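Gliding motility protein MglB (Myxococcus xanthus, PDB 6IZW) probably acts as an adaptor and regulator of guanine-nucleotide exchange on a partner GTPase in gliding motility, through a Roadblock/LC7 domain that pairs with a second copy. Local coordinates at residues T13-V18 with D123-I128; V30-D35 with V100-F105; G61-M66 with P79-E84. The protein carries 1 engineered substitution. All blocks are in the same frame, centred on the assembly; numbering follows the deposited sequence.

Interaction 1 of 3, residues T13-V18 with D123-I128; sequences TKINAV and DELTKI
V18 and I128 meet tip to tip between two helices, CG2 of V18 reaching CD1 of I128 at 3.6 Å. The helices run almost exactly antiparallel, 178° between their directions, with axes 10.1 Å apart, and side chains from both fill the seam. The same CD1 of I128 also lies against CB of K14, again at 3.6 Å, so one methyl packs against residues from successive turns of the other helix. I128 places this methyl with CG1 anti to its own carbonyl carbon (chi1 -57°) and an extended second torsion, while its CG2 branch lies 4.1 Å from CG1 of I15. Deeper in, L125 points off to one side at its CB, but its end swings back: CD2 comes to 3.8 Å from CG1 of V18, leaving V18 with a neighbour at each of its two methyls. I15 and L125 are more loosely matched, CG1 to CD2 at 4.3 Å.

The outer margin is polar and open to solvent. K14 lays its aliphatic part past I128, CD about 3.9 Å from CG2, and carries its amine outward. E124 slides by V18 in the opposite direction, its OE1 3.7 Å from CG2 of V18, a van der Waals contact rather than a bond.

This is plain apolar packing of helix 9-25 against helix 111-130, side by side on one face of the sheet. I15 and L125 both reach L33 of strand 28-35 beneath them; I15 also touches S42 of strand 40-45.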
ATOM      1  N   THR B  13     -24.550   6.656  -8.908  1.00 86.43           N
ATOM      2  CA  THR B  13     -24.876   6.842 -10.315  1.00 84.93           C
ATOM      3  C   THR B  13     -24.245   8.114 -10.871  1.00 80.50           C
ATOM      4  O   THR B  13     -23.765   8.127 -12.011  1.00 77.49           O
ATOM      5  CB  THR B  13     -26.392   6.866 -10.460  1.00 88.15           C
ATOM      6  OG1 THR B  13     -26.941   7.585  -9.348  1.00 91.72           O
ATOM      7  CG2 THR B  13     -26.938   5.443 -10.436  1.00 80.05           C
ATOM      8  N   LYS B  14     -24.220   9.187 -10.075  1.00 79.86           N
ATOM      9  CA  LYS B  14     -23.576  10.422 -10.515  1.00 78.57           C
ATOM     10  C   LYS B  14     -22.067  10.252 -10.629  1.00 83.68           C
ATOM     11  O   LYS B  14     -21.449  10.735 -11.587  1.00 84.35           O
ATOM     12  CB  LYS B  14     -23.890  11.570  -9.554  1.00 82.12           C
ATOM     13  CG  LYS B  14     -25.280  11.570  -8.939  1.00 86.79           C
ATOM     14  CD  LYS B  14     -25.403  12.668  -7.877  1.00 89.69           C
ATOM     15  CE  LYS B  14     -26.831  13.208  -7.791  1.00 92.41           C
ATOM     16  NZ  LYS B  14     -26.900  14.591  -7.231  1.00 88.21           N
ATOM     17  N   ILE B  15     -21.453   9.582  -9.649  1.00 85.79           N
ATOM     18  CA  ILE B  15     -20.004   9.402  -9.656  1.00 78.82           C
ATOM     19  C   ILE B  15     -19.568   8.659 -10.909  1.00 75.61           C
ATOM     20  O   ILE B  15     -18.604   9.050 -11.577  1.00 79.01           O
ATOM     21  CB  ILE B  15     -19.552   8.683  -8.372  1.00 77.81           C
ATOM     22  CG1 ILE B  15     -19.527   9.659  -7.191  1.00 77.99           C
ATOM     23  CG2 ILE B  15     -18.185   8.074  -8.555  1.00 81.23           C
ATOM     24  CD1 ILE B  15     -19.375   8.974  -5.840  1.00 77.67           C
ATOM     25  N   ASN B  16     -20.290   7.595 -11.270  1.00 76.47           N
ATOM     26  CA  ASN B  16     -19.970   6.865 -12.496  1.00 82.25           C
ATOM     27  C   ASN B  16     -20.098   7.759 -13.725  1.00 90.16           C
ATOM     28  O   ASN B  16     -19.343   7.609 -14.693  1.00 91.93           O
ATOM     29  CB  ASN B  16     -20.874   5.639 -12.634  1.00 82.13           C
ATOM     30  CG  ASN B  16     -20.936   4.812 -11.363  1.00 83.95           C
ATOM     31  OD1 ASN B  16     -21.986   4.282 -11.006  1.00 84.95           O
ATOM     32  ND2 ASN B  16     -19.811   4.708 -10.667  1.00 80.69           N
ATOM     33  N   ALA B  17     -21.055   8.692 -13.711  1.00 87.39           N
ATOM     34  CA  ALA B  17     -21.235   9.583 -14.852  1.00 89.73           C
ATOM     35  C   ALA B  17     -20.022  10.492 -15.034  1.00 87.63           C
ATOM     36  O   ALA B  17     -19.538  10.680 -16.155  1.00 89.09           O
ATOM     37  CB  ALA B  17     -22.514  10.403 -14.680  1.00 88.88           C
ATOM     38  N   VAL B  18     -19.514  11.062 -13.938  1.00 85.68           N
ATOM     39  CA  VAL B  18     -18.308  11.888 -14.022  1.00 86.82           C
ATOM     40  C   VAL B  18     -17.168  11.113 -14.671  1.00 87.51           C
ATOM     41  O   VAL B  18     -16.417  11.653 -15.493  1.00 93.44           O
ATOM     42  CB  VAL B  18     -17.913  12.403 -12.624  1.00 80.52           C
ATOM     43  CG1 VAL B  18     -16.554  13.068 -12.674  1.00 79.26           C
ATOM     44  CG2 VAL B  18     -18.962  13.364 -12.083  1.00 78.05           C
ATOM     45  N   ASP B 123     -13.616  18.905  -9.670  1.00 96.43           N
ATOM     46  CA  ASP B 123     -14.552  19.885  -9.124  1.00 97.99           C
ATOM     47  C   ASP B 123     -15.986  19.362  -9.156  1.00 94.31           C
ATOM     48  O   ASP B 123     -16.775  19.644  -8.243  1.00 87.96           O
ATOM     49  CB  ASP B 123     -14.432  21.204  -9.892  1.00101.77           C
ATOM     50  CG  ASP B 123     -14.800  22.416  -9.041  1.00111.25           C
ATOM     51  OD1 ASP B 123     -14.850  22.281  -7.796  1.00110.52           O
ATOM     52  OD2 ASP B 123     -15.043  23.503  -9.620  1.00112.19           O
ATOM     53  N   GLU B 124     -16.331  18.586 -10.189  1.00 92.38           N
ATOM     54  CA  GLU B 124     -17.630  17.924 -10.236  1.00 88.57           C
ATOM     55  C   GLU B 124     -17.771  16.886  -9.126  1.00 92.11           C
ATOM     56  O   GLU B 124     -18.867  16.697  -8.584  1.00 90.87           O
ATOM     57  CB  GLU B 124     -17.826  17.269 -11.602  1.00 87.97           C
ATOM     58  CG  GLU B 124     -19.160  17.568 -12.252  1.00 97.01           C
ATOM     59  CD  GLU B 124     -19.306  16.900 -13.608  1.00104.64           C
ATOM     60  OE1 GLU B 124     -18.293  16.366 -14.119  1.00 98.72           O
ATOM     61  OE2 GLU B 124     -20.432  16.911 -14.161  1.00104.98           O
ATOM     62  N   LEU B 125     -16.680  16.195  -8.778  1.00 88.54           N
ATOM     63  CA  LEU B 125     -16.778  15.128  -7.786  1.00 87.18           C
ATOM     64  C   LEU B 125     -17.018  15.686  -6.391  1.00 84.87           C
ATOM     65  O   LEU B 125     -17.783  15.109  -5.611  1.00 84.73           O
ATOM     66  CB  LEU B 125     -15.519  14.264  -7.803  1.00 85.61           C
ATOM     67  CG  LEU B 125     -15.471  13.226  -8.923  1.00 83.16           C
ATOM     68  CD1 LEU B 125     -14.229  12.385  -8.789  1.00 76.91           C
ATOM     69  CD2 LEU B 125     -16.716  12.358  -8.899  1.00 83.03           C
ATOM     70  N   THR B 126     -16.366  16.797  -6.051  1.00 85.67           N
ATOM     71  CA  THR B 126     -16.635  17.427  -4.766  1.00 88.31           C
ATOM     72  C   THR B 126     -18.040  18.017  -4.712  1.00 91.97           C
ATOM     73  O   THR B 126     -18.584  18.197  -3.616  1.00 92.96           O
ATOM     74  CB  THR B 126     -15.589  18.503  -4.479  1.00 87.72           C
ATOM     75  OG1 THR B 126     -16.027  19.754  -5.023  1.00 95.51           O
ATOM     76  CG2 THR B 126     -14.260  18.129  -5.114  1.00 81.57           C
ATOM     77  N   LYS B 127     -18.637  18.315  -5.871  1.00 88.14           N
ATOM     78  CA  LYS B 127     -20.031  18.741  -5.892  1.00 93.10           C
ATOM     79  C   LYS B 127     -20.964  17.583  -5.551  1.00 97.02           C
ATOM     80  O   LYS B 127     -21.985  17.779  -4.878  1.00 99.67           O
ATOM     81  CB  LYS B 127     -20.387  19.337  -7.256  1.00 90.00           C
ATOM     82  N   ILE B 128     -20.630  16.368  -6.001  1.00 88.94           N
ATOM     83  CA  ILE B 128     -21.429  15.202  -5.631  1.00 88.19           C
ATOM     84  C   ILE B 128     -21.258  14.891  -4.147  1.00 90.10           C
ATOM     85  O   ILE B 128     -22.237  14.652  -3.430  1.00 91.37           O
ATOM     86  CB  ILE B 128     -21.065  13.994  -6.510  1.00 85.38           C
ATOM     87  CG1 ILE B 128     -21.266  14.328  -7.991  1.00 83.64           C
ATOM     88  CG2 ILE B 128     -21.891  12.779  -6.109  1.00 79.06           C
ATOM     89  CD1 ILE B 128     -20.789  13.239  -8.943  1.00 81.16           C
TER

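Interaction 2 of 3, residues V30-D35 with V100-F105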
ATOM      1  N   VAL B  30      -8.172   4.283 -19.536  1.00 89.86           N
ATOM      2  CA  VAL B  30      -8.968   3.949 -18.355  1.00 88.78           C
ATOM      3  C   VAL B  30      -9.058   5.162 -17.437  1.00 74.70           C
ATOM      4  O   VAL B  30      -8.230   6.074 -17.480  1.00 78.97           O
ATOM      5  CB  VAL B  30      -8.428   2.747 -17.526  1.00 88.48           C
ATOM      6  CG1 VAL B  30      -8.158   1.550 -18.399  1.00 84.05           C
ATOM      7  CG2 VAL B  30      -7.225   3.133 -16.620  1.00 84.14           C
ATOM      8  N   VAL B  31     -10.103   5.164 -16.618  1.00 71.92           N
ATOM      9  CA  VAL B  31     -10.269   6.102 -15.514  1.00 73.38           C
ATOM     10  C   VAL B  31     -10.792   5.302 -14.330  1.00 75.59           C
ATOM     11  O   VAL B  31     -11.564   4.357 -14.516  1.00 80.05           O
ATOM     12  CB  VAL B  31     -11.240   7.244 -15.879  1.00 73.90           C
ATOM     13  CG1 VAL B  31     -11.827   7.909 -14.620  1.00 67.91           C
ATOM     14  CG2 VAL B  31     -10.558   8.260 -16.786  1.00 84.77           C
ATOM     15  N   PHE B  32     -10.371   5.655 -13.116  1.00 68.91           N
ATOM     16  CA  PHE B  32     -11.003   5.045 -11.953  1.00 67.18           C
ATOM     17  C   PHE B  32     -10.807   5.922 -10.729  1.00 65.17           C
ATOM     18  O   PHE B  32      -9.965   6.824 -10.710  1.00 65.52           O
ATOM     19  CB  PHE B  32     -10.495   3.615 -11.689  1.00 67.22           C
ATOM     20  CG  PHE B  32      -9.033   3.522 -11.369  1.00 63.48           C
ATOM     21  CD1 PHE B  32      -8.585   3.642 -10.062  1.00 61.15           C
ATOM     22  CD2 PHE B  32      -8.108   3.284 -12.374  1.00 65.58           C
ATOM     23  CE1 PHE B  32      -7.226   3.548  -9.763  1.00 66.20           C
ATOM     24  CE2 PHE B  32      -6.750   3.189 -12.092  1.00 65.58           C
ATOM     25  CZ  PHE B  32      -6.304   3.316 -10.786  1.00 61.27           C
ATOM     26  N   LEU B  33     -11.616   5.636  -9.709  1.00 59.08           N
ATOM     27  CA  LEU B  33     -11.666   6.389  -8.470  1.00 55.06           C
ATOM     28  C   LEU B  33     -11.431   5.424  -7.315  1.00 62.48           C
ATOM     29  O   LEU B  33     -12.068   4.369  -7.254  1.00 54.84           O
ATOM     30  CB  LEU B  33     -13.017   7.093  -8.330  1.00 63.20           C
ATOM     31  CG  LEU B  33     -13.084   8.198  -7.283  1.00 64.40           C
ATOM     32  CD1 LEU B  33     -12.281   9.394  -7.773  1.00 66.40           C
ATOM     33  CD2 LEU B  33     -14.530   8.599  -6.927  1.00 63.00           C
ATOM     34  N   VAL B  34     -10.516   5.774  -6.405  1.00 61.70           N
ATOM     35  CA  VAL B  34     -10.090   4.873  -5.337  1.00 49.33           C
ATOM     36  C   VAL B  34     -10.020   5.640  -4.024  1.00 50.51           C
ATOM     37  O   VAL B  34      -9.511   6.764  -3.970  1.00 51.70           O
ATOM     38  CB  VAL B  34      -8.732   4.204  -5.648  1.00 54.08           C
ATOM     39  CG1 VAL B  34      -7.669   5.235  -5.959  1.00 48.56           C
ATOM     40  CG2 VAL B  34      -8.280   3.337  -4.481  1.00 51.31           C
ATOM     41  N   ASP B  35     -10.552   5.036  -2.971  1.00 52.67           N
ATOM     42  CA  ASP B  35     -10.365   5.547  -1.624  1.00 55.47           C
ATOM     43  C   ASP B  35      -8.898   5.422  -1.207  1.00 50.72           C
ATOM     44  O   ASP B  35      -8.155   4.566  -1.697  1.00 47.20           O
ATOM     45  CB  ASP B  35     -11.262   4.769  -0.655  1.00 52.93           C
ATOM     46  CG  ASP B  35     -11.381   5.433   0.695  1.00 59.14           C
ATOM     47  OD1 ASP B  35     -10.370   5.513   1.434  1.00 59.20           O
ATOM     48  OD2 ASP B  35     -12.505   5.873   1.024  1.00 71.70           O
ATOM     49  N   VAL B 100      -9.112   9.540  -4.538  1.00 53.56           N
ATOM     50  CA  VAL B 100      -8.038   9.713  -5.506  1.00 56.63           C
ATOM     51  C   VAL B 100      -8.613   9.398  -6.876  1.00 61.17           C
ATOM     52  O   VAL B 100      -9.155   8.306  -7.080  1.00 61.96           O
ATOM     53  CB  VAL B 100      -6.833   8.793  -5.225  1.00 55.39           C
ATOM     54  CG1 VAL B 100      -5.798   8.895  -6.341  1.00 51.75           C
ATOM     55  CG2 VAL B 100      -6.212   9.096  -3.876  1.00 56.10           C
ATOM     56  N   LEU B 101      -8.496  10.332  -7.820  1.00 62.93           N
ATOM     57  CA  LEU B 101      -8.920  10.057  -9.187  1.00 66.26           C
ATOM     58  C   LEU B 101      -7.697   9.763 -10.034  1.00 61.07           C
ATOM     59  O   LEU B 101      -6.665  10.416  -9.896  1.00 68.31           O
ATOM     60  CB  LEU B 101      -9.715  11.214  -9.798  1.00 70.64           C
ATOM     61  CG  LEU B 101     -10.764  10.811 -10.854  1.00 71.82           C
ATOM     62  CD1 LEU B 101     -11.661  11.991 -11.146  1.00 79.17           C
ATOM     63  CD2 LEU B 101     -10.184  10.263 -12.167  1.00 69.21           C
ATOM     64  N   VAL B 102      -7.818   8.767 -10.896  1.00 59.91           N
ATOM     65  CA  VAL B 102      -6.708   8.274 -11.693  1.00 64.93           C
ATOM     66  C   VAL B 102      -7.146   8.224 -13.147  1.00 70.84           C
ATOM     67  O   VAL B 102      -8.262   7.791 -13.462  1.00 72.29           O
ATOM     68  CB  VAL B 102      -6.237   6.879 -11.229  1.00 65.10           C
ATOM     69  CG1 VAL B 102      -5.210   6.326 -12.201  1.00 68.98           C
ATOM     70  CG2 VAL B 102      -5.679   6.934  -9.821  1.00 60.50           C
ATOM     71  N   VAL B 103      -6.266   8.687 -14.027  1.00 70.69           N
ATOM     72  CA  VAL B 103      -6.462   8.644 -15.467  1.00 70.91           C
ATOM     73  C   VAL B 103      -5.170   8.139 -16.083  1.00 72.58           C
ATOM     74  O   VAL B 103      -4.104   8.724 -15.853  1.00 76.35           O
ATOM     75  CB  VAL B 103      -6.825  10.026 -16.038  1.00 76.54           C
ATOM     76  CG1 VAL B 103      -7.397   9.886 -17.440  1.00 80.50           C
ATOM     77  CG2 VAL B 103      -7.808  10.746 -15.127  1.00 71.53           C
ATOM     78  N   ILE B 104      -5.250   7.055 -16.847  1.00 70.64           N
ATOM     79  CA  ILE B 104      -4.145   6.672 -17.711  1.00 81.97           C
ATOM     80  C   ILE B 104      -4.651   6.730 -19.143  1.00 86.35           C
ATOM     81  O   ILE B 104      -5.816   6.421 -19.417  1.00 84.78           O
ATOM     82  CB  ILE B 104      -3.530   5.295 -17.368  1.00 84.80           C
ATOM     83  CG1 ILE B 104      -4.535   4.152 -17.493  1.00 81.95           C
ATOM     84  CG2 ILE B 104      -2.940   5.306 -15.953  1.00 84.50           C
ATOM     85  CD1 ILE B 104      -4.114   2.941 -16.718  1.00 82.50           C
ATOM     86  N   PHE B 105      -3.785   7.188 -20.041  1.00 91.84           N
ATOM     87  CA  PHE B 105      -4.197   7.542 -21.387  1.00 95.29           C
ATOM     88  C   PHE B 105      -3.073   7.215 -22.354  1.00 99.70           C
ATOM     89  O   PHE B 105      -1.915   7.046 -21.961  1.00 98.00           O
ATOM     90  CB  PHE B 105      -4.566   9.029 -21.489  1.00 96.06           C
ATOM     91  CG  PHE B 105      -3.569   9.950 -20.834  1.00 95.80           C
ATOM     92  CD1 PHE B 105      -2.394  10.297 -21.480  1.00 97.42           C
ATOM     93  CD2 PHE B 105      -3.808  10.467 -19.566  1.00 93.18           C
ATOM     94  CE1 PHE B 105      -1.477  11.137 -20.879  1.00 97.57           C
ATOM     95  CE2 PHE B 105      -2.894  11.311 -18.961  1.00 88.23           C
ATOM     96  CZ  PHE B 105      -1.728  11.646 -19.619  1.00 92.62           C
TER
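Two neighbouring strands of the antiparallel sheet of the Roadblock/LC7 fold pair here, the first strand, 28-35, lying against the last, 99-106. The segments run at 157° to each other, and five successive pairs are in register from V30-I104 to V34-V100. Hydrogen-bonded pairs alternate with non-hydrogen-bonded ones: V30 with I104, F32 with V102 and V34 with V100 exchange backbone bonds, while V31-V103 and L33-L101 sit between them with their CA atoms 4.6 Å apart. At the centre, F32 N gives to V102 O at 3.0 Å and V102 N returns to F32 O at 2.9 Å, this second donor lying nearly along the C=O axis. At the V34-V100 end one of the two bonds, V100 N to V34 O, is bent and weak, while its mate is sound. In the gaps, CA of V31 comes to 3.3 Å from V102 O, a CA-H...O contact.

The faces divide cleanly. V31, L33, L101 and V103 lie beneath the two helices 9-25 and 111-130; L33 puts CD1 3.7 Å from CG of L101, and V31 sets CG2 beside CG1 of V103. The opposite face carries V30, F32, V34, V100, V102 and I104, with helix 52-72 packing on F32 and V34 through T59, and I73 of the second subunit touching I104.

F32 swings its ring across to the neighbouring strand, CG held between the backbone N and the carbonyl carbon (chi1 63°). That turn lays one ring face on V102, whose CB stands 3.8 Å from the ring centroid and 17° off its normal, a CH-pi contact, with V102 CG1 at 3.5 Å from both CE2 and CZ of F32.

Interaction 3 of 3, residues G61-M66 with P79-E84; sequences GNVAAM and PNQFHE
Helix segment 61-66 passes strand 80-83 at 118°, with 10.6 Å between the axes, and the nearest CA atoms, those of V63 and Q81, are still 8.6 Å apart. The distance is bridged mainly by side chains, one long glutamine doing most of it. Q81 points toward the helix and its chain is extended beyond CG, which carries its amide to the turn formed by N62, V63 and M66. There the two ends of the amide are treated differently. OE1 takes a bent and weak bond from ND2 of N62, 3.3 Å long, with the two amide planes turned 75° apart. From its own strand it receives a second weak but straighter bond from NE2 of H83, at 3.4 Å and 160°; the oxygen lies in the plane of the imidazole, at its edge. NE2 of Q81 instead rests against the aliphatic part of M66, a selenomethionine, 3.2 Å from CG, and beside CG2 of V63 at 4.1 Å.

Replacing Q81 by an alanine would probably leave ND2 of N62 and NE2 of H83 without the oxygen they share and open a gap beside M66.

The contact lies at the dimer interface: N62 packs on M66 of the second subunit, while Q81 and H83 each meet the other's counterpart there. A64 and A65, farther round the helix, touch a chain of another protein. Two weak bonds converging on one buried carbonyl oxygen are consistent with a polar link that favours one orientation of the Q81 amide, rather than a strong anchor.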
ATOM      1  N   GLY B  61      -1.614   2.546  -2.251  1.00 48.64           N
ATOM      2  CA  GLY B  61      -0.324   2.342  -1.615  1.00 44.44           C
ATOM      3  C   GLY B  61       0.684   3.395  -2.038  1.00 43.42           C
ATOM      4  O   GLY B  61       1.372   3.990  -1.203  1.00 43.69           O
ATOM      5  N   ASN B  62       0.770   3.648  -3.344  1.00 40.44           N
ATOM      6  CA  ASN B  62       1.643   4.702  -3.848  1.00 49.24           C
ATOM      7  C   ASN B  62       1.318   6.045  -3.197  1.00 50.48           C
ATOM      8  O   ASN B  62       2.198   6.693  -2.615  1.00 51.16           O
ATOM      9  CB  ASN B  62       1.522   4.778  -5.372  1.00 48.17           C
ATOM     10  CG  ASN B  62       2.192   6.002  -5.960  1.00 57.21           C
ATOM     11  OD1 ASN B  62       3.027   6.637  -5.327  1.00 68.37           O
ATOM     12  ND2 ASN B  62       1.821   6.344  -7.180  1.00 66.00           N
ATOM     13  N   VAL B  63       0.051   6.463  -3.255  1.00 46.14           N
ATOM     14  CA  VAL B  63      -0.329   7.773  -2.728  1.00 51.43           C
ATOM     15  C   VAL B  63      -0.038   7.857  -1.239  1.00 50.45           C
ATOM     16  O   VAL B  63       0.426   8.892  -0.746  1.00 55.12           O
ATOM     17  CB  VAL B  63      -1.813   8.069  -3.031  1.00 50.86           C
ATOM     18  CG1 VAL B  63      -2.352   9.172  -2.101  1.00 41.92           C
ATOM     19  CG2 VAL B  63      -1.987   8.441  -4.500  1.00 46.18           C
ATOM     20  N   ALA B  64      -0.286   6.769  -0.499  1.00 45.53           N
ATOM     21  CA  ALA B  64      -0.005   6.784   0.935  1.00 43.43           C
ATOM     22  C   ALA B  64       1.492   6.890   1.215  1.00 47.79           C
ATOM     23  O   ALA B  64       1.898   7.513   2.208  1.00 43.38           O
ATOM     24  CB  ALA B  64      -0.586   5.537   1.600  1.00 37.40           C
ATOM     25  N   ALA B  65       2.329   6.262   0.379  1.00 42.36           N
ATOM     26  CA  ALA B  65       3.771   6.377   0.588  1.00 48.24           C
ATOM     27  C   ALA B  65       4.251   7.790   0.276  1.00 48.44           C
ATOM     28  O   ALA B  65       5.084   8.342   1.003  1.00 44.92           O
ATOM     29  CB  ALA B  65       4.526   5.346  -0.257  1.00 38.34           C
HETATM   30  N   MSE B  66       3.727   8.393  -0.783  1.00 46.88           N
HETATM   31  CA  MSE B  66       4.025   9.790  -1.082  1.00 55.40           C
HETATM   32  C   MSE B  66       3.507  10.691   0.012  1.00 56.50           C
HETATM   33  O   MSE B  66       4.149  11.686   0.346  1.00 56.81           O
HETATM   34  CB  MSE B  66       3.430  10.214  -2.418  1.00 54.15           C
HETATM   35  CG  MSE B  66       4.230   9.717  -3.608  1.00 71.86           C
HETATM   36 SE   MSE B  66       6.169   9.983  -3.394  1.00117.22          SE
HETATM   37  CE  MSE B  66       6.167  11.899  -3.021  1.00 75.04           C
ATOM     38  N   PRO B  79      -0.717  17.410  -4.235  1.00 83.14           N
ATOM     39  CA  PRO B  79      -2.095  17.326  -4.745  1.00 76.03           C
ATOM     40  C   PRO B  79      -2.255  16.386  -5.914  1.00 73.61           C
ATOM     41  O   PRO B  79      -3.364  15.894  -6.143  1.00 73.25           O
ATOM     42  CB  PRO B  79      -2.404  18.773  -5.154  1.00 77.06           C
ATOM     43  CG  PRO B  79      -1.070  19.364  -5.448  1.00 82.17           C
ATOM     44  CD  PRO B  79      -0.144  18.752  -4.426  1.00 78.81           C
ATOM     45  N   ASN B  80      -1.197  16.117  -6.670  1.00 73.93           N
ATOM     46  CA  ASN B  80      -1.309  15.167  -7.766  1.00 75.65           C
ATOM     47  C   ASN B  80       0.069  14.582  -8.049  1.00 71.28           C
ATOM     48  O   ASN B  80       1.057  14.907  -7.386  1.00 75.23           O
ATOM     49  CB  ASN B  80      -1.951  15.813  -9.007  1.00 76.31           C
ATOM     50  CG  ASN B  80      -1.465  17.223  -9.273  1.00 78.42           C
ATOM     51  OD1 ASN B  80      -0.475  17.424  -9.973  1.00 81.41           O
ATOM     52  ND2 ASN B  80      -2.184  18.213  -8.744  1.00 80.77           N
ATOM     53  N   GLN B  81       0.110  13.664  -9.007  1.00 72.20           N
ATOM     54  CA  GLN B  81       1.334  12.986  -9.404  1.00 76.95           C
ATOM     55  C   GLN B  81       1.229  12.727 -10.895  1.00 74.50           C
ATOM     56  O   GLN B  81       0.138  12.472 -11.417  1.00 72.53           O
ATOM     57  CB  GLN B  81       1.546  11.655  -8.668  1.00 74.80           C
ATOM     58  CG  GLN B  81       1.254  11.678  -7.167  1.00 78.67           C
ATOM     59  CD  GLN B  81       1.832  10.480  -6.426  1.00 78.66           C
ATOM     60  OE1 GLN B  81       2.448   9.595  -7.031  1.00 80.42           O
ATOM     61  NE2 GLN B  81       1.552  10.400  -5.124  1.00 63.30           N
ATOM     62  N   PHE B  82       2.358  12.813 -11.582  1.00 73.57           N
ATOM     63  CA  PHE B  82       2.392  12.540 -13.005  1.00 72.90           C
ATOM     64  C   PHE B  82       3.483  11.522 -13.281  1.00 79.40           C
ATOM     65  O   PHE B  82       4.528  11.509 -12.621  1.00 78.30           O
ATOM     66  CB  PHE B  82       2.622  13.813 -13.830  1.00 74.91           C
ATOM     67  CG  PHE B  82       2.866  13.543 -15.282  1.00 83.67           C
ATOM     68  CD1 PHE B  82       1.849  13.034 -16.080  1.00 84.36           C
ATOM     69  CD2 PHE B  82       4.114  13.765 -15.850  1.00 83.91           C
ATOM     70  CE1 PHE B  82       2.066  12.765 -17.418  1.00 87.39           C
ATOM     71  CE2 PHE B  82       4.337  13.498 -17.189  1.00 83.56           C
ATOM     72  CZ  PHE B  82       3.314  13.002 -17.974  1.00 87.87           C
ATOM     73  N   HIS B  83       3.220  10.662 -14.263  1.00 79.11           N
ATOM     74  CA  HIS B  83       4.131   9.576 -14.605  1.00 81.41           C
ATOM     75  C   HIS B  83       4.007   9.348 -16.110  1.00 87.67           C
ATOM     76  O   HIS B  83       3.062   8.696 -16.569  1.00 90.66           O
ATOM     77  CB  HIS B  83       3.803   8.321 -13.803  1.00 82.62           C
ATOM     78  CG  HIS B  83       3.811   8.532 -12.318  1.00 78.39           C
ATOM     79  ND1 HIS B  83       4.969   8.532 -11.570  1.00 83.54           N
ATOM     80  CD2 HIS B  83       2.803   8.777 -11.446  1.00 81.66           C
ATOM     81  CE1 HIS B  83       4.674   8.756 -10.301  1.00 82.14           C
ATOM     82  NE2 HIS B  83       3.366   8.908 -10.198  1.00 79.93           N
ATOM     83  N   GLU B  84       4.946   9.908 -16.867  1.00 91.98           N
ATOM     84  CA  GLU B  84       4.944   9.746 -18.314  1.00 92.04           C
ATOM     85  C   GLU B  84       5.440   8.358 -18.692  1.00 96.07           C
ATOM     86  O   GLU B  84       6.363   7.815 -18.074  1.00 91.07           O
ATOM     87  CB  GLU B  84       5.817  10.807 -18.985  1.00 88.81           C
TER

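In the fold
From the N terminus, helix 9-25 comes first and strand 28-35 follows it; their partners come late, strand 99-106 and then helix 111-130. Interaction 1 therefore closes the widest loop, interaction 2 nests inside it, and interaction 3, joining helix 52-72 to strand 80-83, nests inside both; none cross. Interactions 1 and 2 touch where L125 packs on L33 and L101, tying the helix pair to the sheet. Interactions 2 and 3 meet more lightly, V100 against V63, and reach the same sheet. Interactions 1 and 3 lie on opposite sides of the chain's centre, their centres about 22 Å apart, with the central strands between them.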